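Local coordinates for member of DUF4221 family (Bacteroides vulgatus, PDB 3S9J), which is of unknown function but folds as a six-bladed beta-propeller of the DUF4221 family that binds sodium ions in the crystal, at residues 45-49 against 50-54; 95-98 against 99-102; 297-300 against 301-304; 343-347 against 348-352. All coordinates share one frame; numbering follows the deposited sequence.

Contact 1: 45-49 against 50-54; sequences ENTQK and SLYDI. With NA (sodium ion), chain D.
N46 and D53 are paired twice, once through their backbones and once through their side chains. N46 N gives a hydrogen bond to D53 O (2.7 Å), and D53 N returns one to N46 O. The side chains run alongside each other, and N46 ND2 reaches D53 OD1 at 2.8 Å. That bond is fairly straight (162°); the acceptor lies in the amide plane of N46, but the carboxylate is met on its syn side and well out of its own plane. CG of N46 anti to the backbone N (chi1 -179°) brings the amide beside D53. A leucine in place of N46 would probably leave D53 OD1 without this donor, and the backbone N of Y25, which N46 OD1 accepts from, without its acceptor. Y52 and D53 both face N46, a classic beta bulge, and Y52 O binds a sodium ion (2.4 Å) together with four waters and L70 O. A type II' turn closes the end, L51 N bonding to Q48 O. T47 CG2 packs obliquely on the Y52 ring at CD1 (3.9 Å). The hairpin joins strands 39-46 and 53-58, and D53 OD2 forms a salt bridge to R67 on the neighbouring strand 63-69.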
loop_
_atom_site.group_PDB
_atom_site.type_symbol
_atom_site.label_atom_id
_atom_site.label_comp_id
_atom_site.label_asym_id
_atom_site.label_seq_id
_atom_site.Cartn_x
_atom_site.Cartn_y
_atom_site.Cartn_z
ATOM N N GLU A 45 -11.436 -5.514 -0.038
ATOM C CA GLU A 45 -11.239 -6.941 0.101
ATOM C C GLU A 45 -11.619 -7.338 1.512
ATOM O O GLU A 45 -11.082 -6.806 2.454
ATOM C CB GLU A 45 -9.812 -7.358 -0.173
ATOM C CG GLU A 45 -9.633 -8.869 -0.128
ATOM C CD GLU A 45 -8.206 -9.259 -0.424
ATOM O OE1 GLU A 45 -7.713 -8.861 -1.497
ATOM O OE2 GLU A 45 -7.594 -9.955 0.399
ATOM N N ASN A 46 -12.532 -8.265 1.655
ATOM C CA ASN A 46 -13.087 -8.621 2.988
ATOM C C ASN A 46 -12.694 -10.065 3.280
ATOM O O ASN A 46 -13.528 -10.981 3.255
ATOM C CB ASN A 46 -14.609 -8.429 2.904
ATOM C CG ASN A 46 -15.333 -8.717 4.196
ATOM O OD1 ASN A 46 -14.873 -8.332 5.284
ATOM N ND2 ASN A 46 -16.495 -9.392 4.091
ATOM N N THR A 47 -11.397 -10.245 3.545
ATOM C CA THR A 47 -10.831 -11.585 3.742
ATOM C C THR A 47 -10.236 -11.750 5.138
ATOM O O THR A 47 -9.582 -12.768 5.425
ATOM C CB THR A 47 -9.734 -11.883 2.689
ATOM O OG1 THR A 47 -8.807 -10.799 2.679
ATOM C CG2 THR A 47 -10.391 -12.066 1.295
ATOM N N GLN A 48 -10.430 -10.766 6.010
ATOM C CA GLN A 48 -9.935 -10.909 7.392
ATOM C C GLN A 48 -10.779 -11.914 8.162
ATOM O O GLN A 48 -11.959 -12.126 7.892
ATOM C CB GLN A 48 -9.919 -9.588 8.135
ATOM C CG GLN A 48 -8.935 -8.587 7.568
ATOM C CD GLN A 48 -7.495 -9.027 7.686
ATOM O OE1 GLN A 48 -6.743 -9.019 6.715
ATOM N NE2 GLN A 48 -7.128 -9.426 8.831
ATOM N N LYS A 49 -10.154 -12.552 9.128
ATOM C CA LYS A 49 -10.856 -13.472 9.993
ATOM C C LYS A 49 -11.556 -14.549 9.225
ATOM O O LYS A 49 -10.945 -15.147 8.343
ATOM C CB LYS A 49 -11.750 -12.700 11.016
ATOM C CG LYS A 49 -10.981 -11.722 11.843
ATOM C CD LYS A 49 -11.904 -11.110 12.950
ATOM C CE LYS A 49 -11.143 -10.504 14.067
ATOM N NZ LYS A 49 -12.106 -10.206 15.182
ATOM N N SER A 50 -12.823 -14.850 9.496
ATOM C CA SER A 50 -13.514 -15.935 8.827
ATOM C C SER A 50 -14.157 -15.496 7.517
ATOM O O SER A 50 -14.766 -16.286 6.827
ATOM C CB SER A 50 -14.592 -16.520 9.755
ATOM O OG SER A 50 -15.571 -15.539 10.044
ATOM N N LEU A 51 -14.059 -14.207 7.203
ATOM C CA LEU A 51 -14.731 -13.667 6.026
ATOM C C LEU A 51 -13.914 -13.941 4.778
ATOM O O LEU A 51 -12.697 -14.050 4.831
ATOM C CB LEU A 51 -14.930 -12.162 6.162
ATOM C CG LEU A 51 -15.796 -11.826 7.386
ATOM C CD1 LEU A 51 -15.753 -10.399 7.634
ATOM C CD2 LEU A 51 -17.238 -12.329 7.197
ATOM N N TYR A 52 -14.593 -14.053 3.649
ATOM C CA TYR A 52 -13.886 -14.326 2.384
ATOM C C TYR A 52 -14.697 -13.900 1.164
ATOM O O TYR A 52 -15.291 -14.722 0.459
ATOM C CB TYR A 52 -13.540 -15.806 2.322
ATOM C CG TYR A 52 -12.372 -16.174 1.424
ATOM C CD1 TYR A 52 -11.078 -15.828 1.769
ATOM C CD2 TYR A 52 -12.568 -16.895 0.248
ATOM C CE1 TYR A 52 -9.992 -16.217 0.981
ATOM C CE2 TYR A 52 -11.474 -17.266 -0.559
ATOM C CZ TYR A 52 -10.196 -16.946 -0.160
ATOM O OH TYR A 52 -9.120 -17.372 -0.917
ATOM N N ASP A 53 -14.711 -12.596 0.923
ATOM C CA ASP A 53 -15.338 -12.003 -0.239
ATOM C C ASP A 53 -14.786 -10.608 -0.484
ATOM O O ASP A 53 -13.858 -10.169 0.188
ATOM C CB ASP A 53 -16.875 -12.040 -0.146
ATOM C CG ASP A 53 -17.459 -11.245 1.034
ATOM O OD1 ASP A 53 -16.858 -10.250 1.486
ATOM O OD2 ASP A 53 -18.571 -11.659 1.506
ATOM N N ILE A 54 -15.324 -9.932 -1.493
ATOM C CA ILE A 54 -14.995 -8.557 -1.730
ATOM C C ILE A 54 -16.278 -7.745 -1.620
ATOM O O ILE A 54 -17.305 -8.094 -2.215
ATOM C CB ILE A 54 -14.361 -8.362 -3.128
ATOM C CG1 ILE A 54 -13.014 -9.089 -3.215
ATOM C CG2 ILE A 54 -14.168 -6.860 -3.471
ATOM C CD1 ILE A 54 -12.559 -9.322 -4.670
HETATM NA NA NA D . -16.522 -16.720 0.294
HETATM O O HOH W 1 -18.263 -15.620 -0.835
HETATM O O HOH W 2 -17.523 -16.322 2.429
HETATM O O HOH W 3 -15.507 -18.747 1.385
HETATM O O HOH W 4 -18.310 -18.476 -0.033
#

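Contact 2: 95-98 against 99-102; sequences VAQN and NISR. With FMT (formic acid), chain P.
The side chains of Q97 and R102 run side by side, amide and guanidinium planes 82° apart, with Q97 NE2 resting against R102 CD (3.5 Å). I100 CD1 sits over one face of the guanidinium, offset toward its rim, and a water in the plane at its edge accepts from R102 NH1 and Q97 NE2. Q97 OE1 accepts from A80 N. This is a G1 beta bulge at a hairpin end: S101 and R102 both face Q97, S101 having the left-handed backbone that the first bulge position takes. Q97 N bonds to R102 O, and Q97 O is gripped from opposite faces of its plane by R102 N and I100 N. I100 CG1 stands between the backbone N and the carbonyl carbon (chi1 60°), which carries it alongside Q97 CB (3.8 Å). S101 N bonds to N98 O. Were N98 replaced by alanine, N99 OD1 would probably lose its side-chain donor and the backbone N of L128 its acceptor. N98 ND2 meets N99 OD1 at 3.1 Å, in the plane of that carbonyl although the two amides are turned 68° apart, while N99 ND2 bonds to formate O1 at 3.2 Å.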
loop_
_atom_site.group_PDB
_atom_site.type_symbol
_atom_site.label_atom_id
_atom_site.label_comp_id
_atom_site.label_asym_id
_atom_site.label_seq_id
_atom_site.Cartn_x
_atom_site.Cartn_y
_atom_site.Cartn_z
ATOM N N VAL A 95 -6.489 -10.857 -8.512
ATOM C CA VAL A 95 -6.279 -11.247 -7.127
ATOM C C VAL A 95 -4.965 -11.995 -6.993
ATOM O O VAL A 95 -4.552 -12.751 -7.867
ATOM C CB VAL A 95 -7.441 -12.087 -6.502
ATOM C CG1 VAL A 95 -8.823 -11.362 -6.659
ATOM C CG2 VAL A 95 -7.481 -13.505 -7.086
ATOM N N ALA A 96 -4.293 -11.721 -5.885
ATOM C CA ALA A 96 -2.988 -12.316 -5.555
ATOM C C ALA A 96 -3.207 -13.468 -4.575
ATOM O O ALA A 96 -3.915 -13.325 -3.571
ATOM C CB ALA A 96 -2.040 -11.288 -4.930
ATOM N N GLN A 97 -2.590 -14.610 -4.875
ATOM C CA GLN A 97 -2.661 -15.785 -4.012
ATOM C C GLN A 97 -1.234 -16.239 -3.729
ATOM O O GLN A 97 -0.753 -17.263 -4.249
ATOM C CB GLN A 97 -3.522 -16.877 -4.634
ATOM C CG GLN A 97 -4.904 -16.428 -5.099
ATOM C CD GLN A 97 -5.779 -17.555 -5.447
ATOM O OE1 GLN A 97 -6.195 -18.318 -4.572
ATOM N NE2 GLN A 97 -6.076 -17.702 -6.734
ATOM N N ASN A 98 -0.558 -15.437 -2.922
ATOM C CA ASN A 98 0.835 -15.703 -2.549
ATOM C C ASN A 98 1.148 -17.151 -2.187
ATOM O O ASN A 98 2.128 -17.718 -2.690
ATOM C CB ASN A 98 1.243 -14.804 -1.411
ATOM C CG ASN A 98 2.685 -15.022 -0.970
ATOM O OD1 ASN A 98 3.593 -14.532 -1.592
ATOM N ND2 ASN A 98 2.879 -15.744 0.140
ATOM N N ASN A 99 0.348 -17.768 -1.306
ATOM C CA ASN A 99 0.738 -19.024 -0.707
ATOM C C ASN A 99 0.764 -20.162 -1.707
ATOM O O ASN A 99 1.381 -21.177 -1.452
ATOM C CB ASN A 99 -0.174 -19.382 0.466
ATOM C CG ASN A 99 0.033 -18.483 1.665
ATOM O OD1 ASN A 99 0.940 -17.648 1.707
ATOM N ND2 ASN A 99 -0.841 -18.660 2.681
ATOM N N ILE A 100 0.113 -19.988 -2.861
ATOM C CA ILE A 100 0.101 -20.984 -3.905
ATOM C C ILE A 100 0.737 -20.483 -5.235
ATOM O O ILE A 100 0.540 -21.099 -6.279
ATOM C CB ILE A 100 -1.333 -21.564 -4.166
ATOM C CG1 ILE A 100 -2.322 -20.466 -4.591
ATOM C CG2 ILE A 100 -1.861 -22.352 -2.930
ATOM C CD1 ILE A 100 -3.590 -21.027 -5.220
ATOM N N SER A 101 1.490 -19.390 -5.161
ATOM C CA SER A 101 2.197 -18.834 -6.308
ATOM C C SER A 101 1.263 -18.563 -7.498
ATOM O O SER A 101 1.586 -18.909 -8.638
ATOM C CB SER A 101 3.337 -19.785 -6.698
ATOM O OG SER A 101 4.358 -19.729 -5.685
ATOM N N ARG A 102 0.107 -17.966 -7.241
ATOM C CA ARG A 102 -0.907 -17.806 -8.285
ATOM C C ARG A 102 -1.469 -16.395 -8.286
ATOM O O ARG A 102 -1.770 -15.838 -7.226
ATOM C CB ARG A 102 -2.050 -18.816 -8.097
ATOM C CG ARG A 102 -3.143 -18.775 -9.156
ATOM C CD ARG A 102 -4.264 -19.774 -8.878
ATOM N NE ARG A 102 -3.776 -21.140 -8.971
ATOM C CZ ARG A 102 -4.434 -22.245 -8.590
ATOM N NH1 ARG A 102 -5.666 -22.212 -8.096
ATOM N NH2 ARG A 102 -3.838 -23.422 -8.725
HETATM C C FMT P . -3.864 -20.706 2.239
HETATM O O1 FMT P . -2.704 -21.122 2.044
HETATM O O2 FMT P . -4.868 -21.444 2.235
HETATM O O HOH W 5 -7.450 -20.020 -8.207
#

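Contact 3: 297-300 against 301-304; sequences ETPK and GKEF. With FMT (formic acid), chain K.
K302, whose aliphatic chain lies against T298, ends in an ammonium gripped by several groups: NZ forms a salt bridge with E284 OE1 and hydrogen bonds to the backbone oxygens of N262 and N264. The chain gets there fully extended, with CG trans to the main-chain nitrogen (chi1 -160°). On the way it crosses T298 at about a right angle, and T298 CG2 touches K302 CD at 3.8 Å and K302 CB at 4.0 Å. The buried lysine thus pairs its charge at the far end and uses its methylenes for packing nearer the backbone. Between the two side chains the main chain reverses in a type I beta turn from P299 to K302, a compact way of changing direction that places two residues, K300 and G301, at the corner. Its defining bond, K302 N to P299 O, is 3.1 Å long and nearly straight at the hydrogen (168°). From the corner K300 takes a different course, bending at chi2 (-50°) before NZ meets formate O1 at 2.6 Å; that formate, probably from the crystallisation liquor, also bonds to Y26 OH. A water lies 2.7 Å from K302 O. The turn belongs to the long loop between strands 278-284 and 304-309: P299 packs on N262 of helix 255-263, and F304, opening the latter strand, stacks with F321 of strand 315-321.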
loop_
_atom_site.group_PDB
_atom_site.type_symbol
_atom_site.label_atom_id
_atom_site.label_comp_id
_atom_site.label_asym_id
_atom_site.label_seq_id
_atom_site.Cartn_x
_atom_site.Cartn_y
_atom_site.Cartn_z
ATOM N N GLU A 297 2.572 -4.945 15.248
ATOM C CA GLU A 297 1.722 -3.967 14.561
ATOM C C GLU A 297 2.033 -2.551 15.021
ATOM O O GLU A 297 2.523 -2.349 16.143
ATOM C CB GLU A 297 0.241 -4.291 14.803
ATOM C CG GLU A 297 -0.236 -5.647 14.183
ATOM C CD GLU A 297 -0.197 -5.725 12.622
ATOM O OE1 GLU A 297 -0.355 -4.682 11.935
ATOM O OE2 GLU A 297 -0.064 -6.856 12.089
ATOM N N THR A 298 1.752 -1.581 14.164
ATOM C CA THR A 298 1.946 -0.177 14.510
ATOM C C THR A 298 1.069 0.173 15.711
ATOM O O THR A 298 -0.162 -0.138 15.760
ATOM C CB THR A 298 1.639 0.748 13.318
ATOM O OG1 THR A 298 2.460 0.360 12.205
ATOM C CG2 THR A 298 1.859 2.240 13.708
ATOM N N PRO A 299 1.679 0.780 16.738
ATOM C CA PRO A 299 0.902 1.114 17.908
ATOM C C PRO A 299 -0.218 2.094 17.613
ATOM O O PRO A 299 -0.060 2.986 16.779
ATOM C CB PRO A 299 1.941 1.815 18.830
ATOM C CG PRO A 299 3.215 1.265 18.413
ATOM C CD PRO A 299 3.119 1.055 16.941
ATOM N N LYS A 300 -1.319 1.943 18.340
ATOM C CA LYS A 300 -2.496 2.787 18.110
ATOM C C LYS A 300 -2.162 4.234 18.444
ATOM O O LYS A 300 -2.791 5.150 17.940
ATOM C CB LYS A 300 -3.670 2.320 18.964
ATOM C CG LYS A 300 -4.018 0.845 18.840
ATOM C CD LYS A 300 -4.154 0.373 17.442
ATOM C CE LYS A 300 -4.635 -1.081 17.452
ATOM N NZ LYS A 300 -4.837 -1.529 16.104
ATOM N N GLY A 301 -1.163 4.456 19.308
ATOM C CA GLY A 301 -0.787 5.811 19.684
ATOM C C GLY A 301 0.293 6.479 18.849
ATOM O O GLY A 301 0.670 7.612 19.146
ATOM N N LYS A 302 0.772 5.816 17.797
ATOM C CA LYS A 302 1.874 6.380 17.012
ATOM C C LYS A 302 1.399 7.606 16.231
ATOM O O LYS A 302 0.391 7.568 15.559
ATOM C CB LYS A 302 2.524 5.328 16.096
ATOM C CG LYS A 302 3.947 5.745 15.649
ATOM C CD LYS A 302 4.645 4.601 14.906
ATOM C CE LYS A 302 6.140 4.912 14.710
ATOM N NZ LYS A 302 6.889 3.950 13.796
ATOM N N GLU A 303 2.099 8.713 16.386
ATOM C CA GLU A 303 1.753 9.918 15.646
ATOM C C GLU A 303 2.294 9.832 14.234
ATOM O O GLU A 303 3.205 9.032 13.949
ATOM C CB GLU A 303 2.281 11.137 16.367
ATOM C CG GLU A 303 1.638 11.297 17.737
ATOM C CD GLU A 303 2.345 12.288 18.621
ATOM O OE1 GLU A 303 3.605 12.323 18.606
ATOM O OE2 GLU A 303 1.619 13.003 19.350
ATOM N N PHE A 304 1.710 10.622 13.348
ATOM C CA PHE A 304 2.146 10.643 11.952
ATOM C C PHE A 304 1.913 11.988 11.315
ATOM O O PHE A 304 1.239 12.869 11.868
ATOM C CB PHE A 304 1.456 9.531 11.139
ATOM C CG PHE A 304 -0.017 9.718 10.962
ATOM C CD1 PHE A 304 -0.899 9.380 11.997
ATOM C CD2 PHE A 304 -0.537 10.182 9.756
ATOM C CE1 PHE A 304 -2.274 9.532 11.857
ATOM C CE2 PHE A 304 -1.911 10.351 9.607
ATOM C CZ PHE A 304 -2.781 10.014 10.667
HETATM C C FMT K . -7.947 -0.667 15.101
HETATM O O1 FMT K . -6.998 -0.083 15.698
HETATM O O2 FMT K . -7.906 -1.846 14.717
HETATM O O HOH W 6 -2.036 6.594 14.862
#

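Contact 4: 343-347 against 348-352; sequences NNLEN and PQFDE. With FMT (formic acid), chain K.
N347 and Q349 are tied by a side-chain hydrogen bond, N347 OD1 accepting from Q349 N at 2.9 Å (162° at the hydrogen), with the donor tilted from the carbonyl plane. The first torsion of N347 (chi1 -172°) brings the amide beside its own carbonyl carbon, over the residues that follow. Its other end is held too, ND2 donating to K325 O and E342 OE1. One step further F350 N bonds to N347 O at 3.0 Å. Upstream the same pattern appears: N344 OD1 takes E346 N at 2.9 Å, here in the carbonyl plane, and N347 N returns to N344 O. The loop is therefore built of two successive type I beta turns, N344 to N347 and N347 to F350, that share N347, and the N344 side chain forms an Asx turn over the first. Packing round the F350 ring, which lies against residues of the first turn, is mixed. L345 CA lies over one face in a CH-pi contact, 4.1 Å from the centroid, and in one of its two modelled conformers L345 CD1 also lies over a face of the ring, near CE2. N343 O comes to the ring edge near its plane, 3.6 Å from F350 CE1, and the N343 amide stands almost perpendicular to the ring, its ends bonded to V356 N and K354 O. Y26 meets F350 edge-to-face. Lying obliquely to the same ring, a formate accepts at O1 a hydrogen bond from L345 N (2.9 Å).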
loop_
_atom_site.group_PDB
_atom_site.type_symbol
_atom_site.label_atom_id
_atom_site.label_comp_id
_atom_site.label_asym_id
_atom_site.label_seq_id
_atom_site.Cartn_x
_atom_site.Cartn_y
_atom_site.Cartn_z
ATOM N N ASN A 343 -10.889 4.306 12.175
ATOM C CA ASN A 343 -11.094 3.030 12.863
ATOM C C ASN A 343 -9.840 2.601 13.656
ATOM O O ASN A 343 -9.347 1.504 13.503
ATOM C CB ASN A 343 -11.498 1.943 11.892
ATOM C CG ASN A 343 -12.902 2.132 11.412
ATOM O OD1 ASN A 343 -13.132 2.966 10.552
ATOM N ND2 ASN A 343 -13.851 1.385 11.982
ATOM N N ASN A 344 -9.366 3.522 14.489
ATOM C CA ASN A 344 -8.321 3.266 15.501
ATOM C C ASN A 344 -9.041 2.868 16.785
ATOM O O ASN A 344 -9.933 3.582 17.246
ATOM C CB ASN A 344 -7.531 4.557 15.683
ATOM C CG ASN A 344 -6.336 4.411 16.617
ATOM O OD1 ASN A 344 -6.507 3.949 17.748
ATOM N ND2 ASN A 344 -5.147 4.820 16.154
ATOM N N LEU A 345 -8.659 1.710 17.336
ATOM C CA LEU A 345 -9.286 1.151 18.526
ATOM C C LEU A 345 -9.312 2.136 19.710
ATOM O O LEU A 345 -10.177 2.044 20.585
ATOM C CB LEU A 345 -8.527 -0.134 18.898
ATOM C CG LEU A 345 -9.092 -1.048 19.975
ATOM C CD1 LEU A 345 -10.466 -1.518 19.584
ATOM C CD2 LEU A 345 -8.159 -2.232 20.191
ATOM N N GLU A 346 -8.369 3.087 19.745
ATOM C CA GLU A 346 -8.284 4.036 20.858
ATOM C C GLU A 346 -9.046 5.353 20.589
ATOM O O GLU A 346 -9.149 6.208 21.453
ATOM C CB GLU A 346 -6.801 4.245 21.258
ATOM C CG GLU A 346 -6.128 2.907 21.636
ATOM C CD GLU A 346 -4.806 3.059 22.388
ATOM O OE1 GLU A 346 -4.495 4.177 22.818
ATOM O OE2 GLU A 346 -4.082 2.052 22.553
ATOM N N ASN A 347 -9.610 5.502 19.397
ATOM C CA ASN A 347 -10.488 6.613 19.098
ATOM C C ASN A 347 -11.738 6.451 19.978
ATOM O O ASN A 347 -12.347 5.393 19.959
ATOM C CB ASN A 347 -10.881 6.582 17.618
ATOM C CG ASN A 347 -11.631 7.817 17.173
ATOM O OD1 ASN A 347 -12.572 8.260 17.835
ATOM N ND2 ASN A 347 -11.235 8.371 16.031
ATOM N N PRO A 348 -12.114 7.498 20.749
ATOM C CA PRO A 348 -13.305 7.374 21.612
ATOM C C PRO A 348 -14.598 7.003 20.854
ATOM O O PRO A 348 -15.504 6.435 21.452
ATOM C CB PRO A 348 -13.446 8.767 22.249
ATOM C CG PRO A 348 -12.127 9.439 22.069
ATOM C CD PRO A 348 -11.451 8.815 20.887
ATOM N N GLN A 349 -14.656 7.300 19.556
ATOM C CA GLN A 349 -15.844 7.020 18.747
ATOM C C GLN A 349 -15.760 5.702 17.985
ATOM O O GLN A 349 -16.687 5.366 17.236
ATOM C CB GLN A 349 -16.097 8.144 17.751
ATOM C CG GLN A 349 -16.372 9.498 18.386
ATOM C CD GLN A 349 -17.656 9.530 19.193
ATOM O OE1 GLN A 349 -18.655 8.922 18.817
ATOM N NE2 GLN A 349 -17.631 10.244 20.315
ATOM N N PHE A 350 -14.678 4.951 18.182
ATOM C CA PHE A 350 -14.493 3.669 17.502
ATOM C C PHE A 350 -15.693 2.754 17.646
ATOM O O PHE A 350 -16.174 2.511 18.752
ATOM C CB PHE A 350 -13.272 2.908 18.041
ATOM C CG PHE A 350 -13.036 1.591 17.347
ATOM C CD1 PHE A 350 -12.373 1.545 16.133
ATOM C CD2 PHE A 350 -13.507 0.410 17.877
ATOM C CE1 PHE A 350 -12.185 0.361 15.479
ATOM C CE2 PHE A 350 -13.333 -0.797 17.224
ATOM C CZ PHE A 350 -12.668 -0.835 16.033
ATOM N N ASP A 351 -16.101 2.181 16.524
ATOM C CA ASP A 351 -17.178 1.223 16.459
ATOM C C ASP A 351 -16.806 0.181 15.417
ATOM O O ASP A 351 -16.623 0.506 14.255
ATOM C CB ASP A 351 -18.451 1.993 16.063
ATOM C CG ASP A 351 -19.689 1.131 15.985
ATOM O OD1 ASP A 351 -19.639 -0.115 15.912
ATOM O OD2 ASP A 351 -20.768 1.769 15.971
ATOM N N GLU A 352 -16.657 -1.070 15.832
ATOM C CA GLU A 352 -16.211 -2.095 14.918
ATOM C C GLU A 352 -17.224 -2.296 13.779
ATOM O O GLU A 352 -16.878 -2.853 12.776
ATOM C CB GLU A 352 -15.992 -3.421 15.655
ATOM C CG GLU A 352 -17.296 -4.018 16.149
ATOM C CD GLU A 352 -17.127 -5.286 16.960
ATOM O OE1 GLU A 352 -16.153 -6.037 16.716
ATOM O OE2 GLU A 352 -18.006 -5.531 17.828
HETATM C C FMT K . -7.947 -0.667 15.101
HETATM O O1 FMT K . -6.998 -0.083 15.698
HETATM O O2 FMT K . -7.906 -1.846 14.717
#

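From the N terminus the four contacts follow one another in series; none nests within or crosses another. Each lies in the connection from the second to the third strand of a four-stranded antiparallel blade: contact 1 in the sheet spanning 31-69, contact 2 in the next, 84-117, and contact 3 in the blade 266-321. Contact 4 lies in the closing blade, where the N-terminal strand 8-19 pairs with 354-364, the usual ring closure of a propeller. Contacts 1 and 2 come within about 5 Å at their nearest atoms without touching. Contacts 3 and 4 do touch, K300 O lying 3.0 Å from N344 ND2, and share one formate, so adjacent blades meet there through their loops.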